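Local coordinates for peptide-binding protein (Photobacterium damsela subsp. piscicida, PDB 6SQX) that probably acts as a cysteine-type peptidase of the NlpC/P60 family, a secreted D,L-endopeptidase that cleaves the peptidoglycan of potentially competing bacteria, at residues D76-P81 and Q85-I90. Numbering follows the deposited sequence.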
ATOM      1  N   ASP A  76      14.501 -15.678   5.412  1.00 23.19           N
ATOM      2  CA  ASP A  76      14.371 -15.213   4.038  1.00 23.00           C
ATOM      3  C   ASP A  76      13.079 -14.419   3.912  1.00 22.17           C
ATOM      4  O   ASP A  76      12.034 -14.842   4.421  1.00 23.27           O
ATOM      5  CB  ASP A  76      14.289 -16.412   3.059  1.00 23.53           C
ATOM      6  CG  ASP A  76      15.517 -17.344   3.128  1.00 26.26           C
ATOM      7  OD1 ASP A  76      16.598 -16.852   3.531  1.00 27.72           O
ATOM      8  OD2 ASP A  76      15.369 -18.529   2.766  1.00 27.06           O
ATOM      9  N   PHE A  77      13.147 -13.298   3.194  1.00 22.20           N
ATOM     10  CA  PHE A  77      11.987 -12.444   2.960  1.00 21.29           C
ATOM     11  C   PHE A  77      11.848 -12.164   1.468  1.00 21.72           C
ATOM     12  O   PHE A  77      12.820 -11.772   0.814  1.00 22.12           O
ATOM     13  CB  PHE A  77      12.093 -11.117   3.742  1.00 20.90           C
ATOM     14  CG  PHE A  77      11.131 -10.067   3.262  1.00 19.97           C
ATOM     15  CD1 PHE A  77       9.750 -10.204   3.471  1.00 20.26           C
ATOM     16  CD2 PHE A  77      11.601  -8.963   2.570  1.00 21.13           C
ATOM     17  CE1 PHE A  77       8.844  -9.225   3.007  1.00 20.91           C
ATOM     18  CE2 PHE A  77      10.692  -7.991   2.093  1.00 21.45           C
ATOM     19  CZ  PHE A  77       9.321  -8.146   2.309  1.00 21.29           C
ATOM     20  N   TYR A  78      10.643 -12.351   0.936  1.00 21.26           N
ATOM     21  CA  TYR A  78      10.335 -12.128  -0.476  1.00 20.86           C
ATOM     22  C   TYR A  78       9.414 -10.922  -0.627  1.00 20.57           C
ATOM     23  O   TYR A  78       8.340 -10.913  -0.041  1.00 20.91           O
ATOM     24  CB  TYR A  78       9.595 -13.343  -1.043  1.00 21.68           C
ATOM     25  CG  TYR A  78      10.472 -14.567  -1.115  1.00 23.83           C
ATOM     26  CD1 TYR A  78      10.752 -15.324   0.035  1.00 25.66           C
ATOM     27  CD2 TYR A  78      11.038 -14.967  -2.328  1.00 24.84           C
ATOM     28  CE1 TYR A  78      11.601 -16.455  -0.029  1.00 27.00           C
ATOM     29  CE2 TYR A  78      11.860 -16.101  -2.411  1.00 26.81           C
ATOM     30  CZ  TYR A  78      12.157 -16.820  -1.265  1.00 27.54           C
ATOM     31  OH  TYR A  78      12.977 -17.933  -1.344  1.00 29.89           O
ATOM     32  N   TYR A  79       9.772  -9.958  -1.481  1.00 19.80           N
ATOM     33  CA  TYR A  79       8.748  -8.962  -1.839  1.00 19.74           C
ATOM     34  C   TYR A  79       7.606  -9.594  -2.612  1.00 19.33           C
ATOM     35  O   TYR A  79       6.474  -9.090  -2.558  1.00 20.66           O
ATOM     36  CB  TYR A  79       9.358  -7.822  -2.675  1.00 22.12           C
ATOM     37  CG  TYR A  79      10.304  -7.000  -1.870  1.00 24.21           C
ATOM     38  CD1 TYR A  79       9.835  -6.105  -0.906  1.00 26.85           C
ATOM     39  CD2 TYR A  79      11.688  -7.114  -2.053  1.00 26.96           C
ATOM     40  CE1 TYR A  79      10.710  -5.364  -0.125  1.00 28.40           C
ATOM     41  CE2 TYR A  79      12.580  -6.345  -1.286  1.00 28.17           C
ATOM     42  CZ  TYR A  79      12.073  -5.461  -0.325  1.00 29.96           C
ATOM     43  OH  TYR A  79      12.917  -4.716   0.472  1.00 34.11           O
ATOM     44  N   VAL A  80       7.863 -10.655  -3.370  1.00 20.12           N
ATOM     45  CA  VAL A  80       6.842 -11.405  -4.092  1.00 19.93           C
ATOM     46  C   VAL A  80       7.036 -12.874  -3.722  1.00 19.71           C
ATOM     47  O   VAL A  80       8.002 -13.506  -4.196  1.00 20.78           O
ATOM     48  CB  VAL A  80       6.966 -11.171  -5.611  1.00 21.71           C
ATOM     49  CG1 VAL A  80       5.947 -12.043  -6.394  1.00 22.47           C
ATOM     50  CG2 VAL A  80       6.792  -9.665  -5.916  1.00 21.88           C
ATOM     51  N   PRO A  81       6.222 -13.445  -2.837  1.00 20.59           N
ATOM     52  CA  PRO A  81       6.450 -14.829  -2.379  1.00 21.54           C
ATOM     53  C   PRO A  81       6.654 -15.764  -3.555  1.00 23.62           C
ATOM     54  O   PRO A  81       5.982 -15.676  -4.584  1.00 24.40           O
ATOM     55  CB  PRO A  81       5.156 -15.159  -1.612  1.00 21.27           C
ATOM     56  CG  PRO A  81       4.770 -13.856  -1.027  1.00 20.71           C
ATOM     57  CD  PRO A  81       5.112 -12.794  -2.112  1.00 20.70           C
ATOM     58  N   GLN A  85      13.614 -13.825  -7.675  1.00 25.75           N
ATOM     59  CA  GLN A  85      14.151 -12.528  -8.051  1.00 26.82           C
ATOM     60  C   GLN A  85      13.940 -11.477  -6.973  1.00 26.72           C
ATOM     61  O   GLN A  85      14.529 -10.389  -7.060  1.00 29.27           O
ATOM     62  CB  GLN A  85      13.507 -12.049  -9.353  1.00 28.37           C
ATOM     63  CG  GLN A  85      13.794 -12.956 -10.553  1.00 29.15           C
ATOM     64  CD  GLN A  85      15.189 -12.887 -11.104  1.00 30.10           C
ATOM     65  OE1 GLN A  85      16.106 -12.229 -10.555  1.00 28.76           O
ATOM     66  NE2 GLN A  85      15.361 -13.571 -12.236  1.00 29.60           N
ATOM     67  N   THR A  86      13.095 -11.768  -5.981  1.00 24.08           N
ATOM     68  CA  THR A  86      12.730 -10.801  -4.944  1.00 23.76           C
ATOM     69  C   THR A  86      13.156 -11.259  -3.550  1.00 25.03           C
ATOM     70  O   THR A  86      12.688 -10.703  -2.539  1.00 25.31           O
ATOM     71  CB  THR A  86      11.218 -10.506  -4.972  1.00 22.93           C
ATOM     72  OG1 THR A  86      10.458 -11.602  -4.455  1.00 22.85           O
ATOM     73  CG2 THR A  86      10.754 -10.218  -6.397  1.00 23.49           C
ATOM     74  N   LYS A  87      14.037 -12.260  -3.478  1.00 25.68           N
ATOM     75  CA  LYS A  87      14.435 -12.875  -2.215  1.00 26.78           C
ATOM     76  C   LYS A  87      15.536 -12.070  -1.548  1.00 26.28           C
ATOM     77  O   LYS A  87      16.488 -11.645  -2.204  1.00 28.69           O
ATOM     78  CB  LYS A  87      14.995 -14.267  -2.499  1.00 27.74           C
ATOM     79  CG  LYS A  87      15.373 -15.066  -1.256  1.00 29.09           C
ATOM     80  CD  LYS A  87      16.152 -16.331  -1.653  1.00 30.52           C
ATOM     81  CE  LYS A  87      16.474 -17.189  -0.433  1.00 30.95           C
ATOM     82  NZ  LYS A  87      17.301 -18.387  -0.741  1.00 31.59           N
ATOM     83  N   ASN A  88      15.436 -11.916  -0.230  1.00 24.56           N
ATOM     84  CA  ASN A  88      16.362 -11.129   0.565  1.00 25.34           C
ATOM     85  C   ASN A  88      16.701 -11.865   1.852  1.00 24.10           C
ATOM     86  O   ASN A  88      15.846 -12.531   2.437  1.00 24.54           O
ATOM     87  CB  ASN A  88      15.730  -9.779   0.952  1.00 26.09           C
ATOM     88  CG  ASN A  88      15.476  -8.893  -0.254  1.00 30.29           C
ATOM     89  OD1 ASN A  88      16.313  -8.064  -0.624  1.00 34.68           O
ATOM     90  ND2 ASN A  88      14.314  -9.070  -0.883  1.00 31.70           N
ATOM     91  N   ASN A  89      17.937 -11.703   2.329  1.00 25.28           N
ATOM     92  CA  ASN A  89      18.301 -12.179   3.663  1.00 25.32           C
ATOM     93  C   ASN A  89      17.884 -11.159   4.727  1.00 25.08           C
ATOM     94  O   ASN A  89      18.292  -9.990   4.671  1.00 26.85           O
ATOM     95  CB  ASN A  89      19.809 -12.440   3.709  1.00 26.31           C
ATOM     96  CG  ASN A  89      20.258 -12.986   5.040  1.00 26.65           C
ATOM     97  OD1 ASN A  89      20.619 -12.235   5.939  1.00 28.99           O
ATOM     98  ND2 ASN A  89      20.257 -14.316   5.170  1.00 28.04           N
ATOM     99  N   ILE A  90      17.066 -11.606   5.696  1.00 23.35           N
ATOM    100  CA  ILE A  90      16.463 -10.683   6.667  1.00 22.55           C
ATOM    101  C   ILE A  90      17.525 -10.042   7.540  1.00 22.65           C
ATOM    102  O   ILE A  90      17.511  -8.822   7.758  1.00 23.09           O
ATOM    103  CB  ILE A  90      15.372 -11.375   7.508  1.00 22.22           C
ATOM    104  CG1 ILE A  90      14.201 -11.763   6.588  1.00 22.25           C
ATOM    105  CG2 ILE A  90      14.952 -10.489   8.726  1.00 22.75           C
ATOM    106  CD1 ILE A  90      13.117 -12.628   7.214  1.00 23.86           C
TER
HETATM  107  O   HOH W   1      17.400 -19.823   1.567  1.00 28.74           O
HETATM  108  O   HOH W   2      18.797 -15.648   2.896  1.00 33.47           O
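Lys-87 and Tyr-78 run side by side because of their first torsions. Lys-87 CG stands anti to its backbone N (chi1 -176°), and the chain stays extended. Tyr-78 CG stands anti to its carbonyl carbon (chi1 -68°), which sets one ring face against the lysine methylenes. Lys-87 CG lies 4.1 Å from the centroid of the Tyr-78 ring, an off-centre CH-pi contact. The lysine then reaches Asp-76 on the same sheet face. Lys-87 NZ and Asp-76 OD2, 4.0 Å apart, are too distant for a direct salt bridge; a water accepts from the ammonium and donates to the carboxylate. A second water links Asp-76 OD1 to Asn-89 ND2.

The backbones form an antiparallel beta hairpin. Phe-77 and Asn-88 make the hydrogen-bonded pair; Phe-77 N to Asn-88 O is 2.9 Å and nearly straight. The Asn-88 amide plane stands nearly perpendicular (84°) to the Tyr-79 ring, with Asn-88 ND2 3.3 Å from Tyr-79 CE2. Tyr-79 also stacks on Tyr-345 of helix 343-349.

Toward the turn, Tyr-79 N bonds to Thr-86 O. Thr-86 OG1 accepts from Val-80 N at 3.0 Å and also bonds Asn-83 O, so two bonds grip this buried hydroxyl. At the other end, Ile-90 CG1 packs 3.6 Å from Phe-77 CB.

The water-mediated charge attraction is probably modest; backbone bonds and the Thr-86 hydroxyl give the firmer hold.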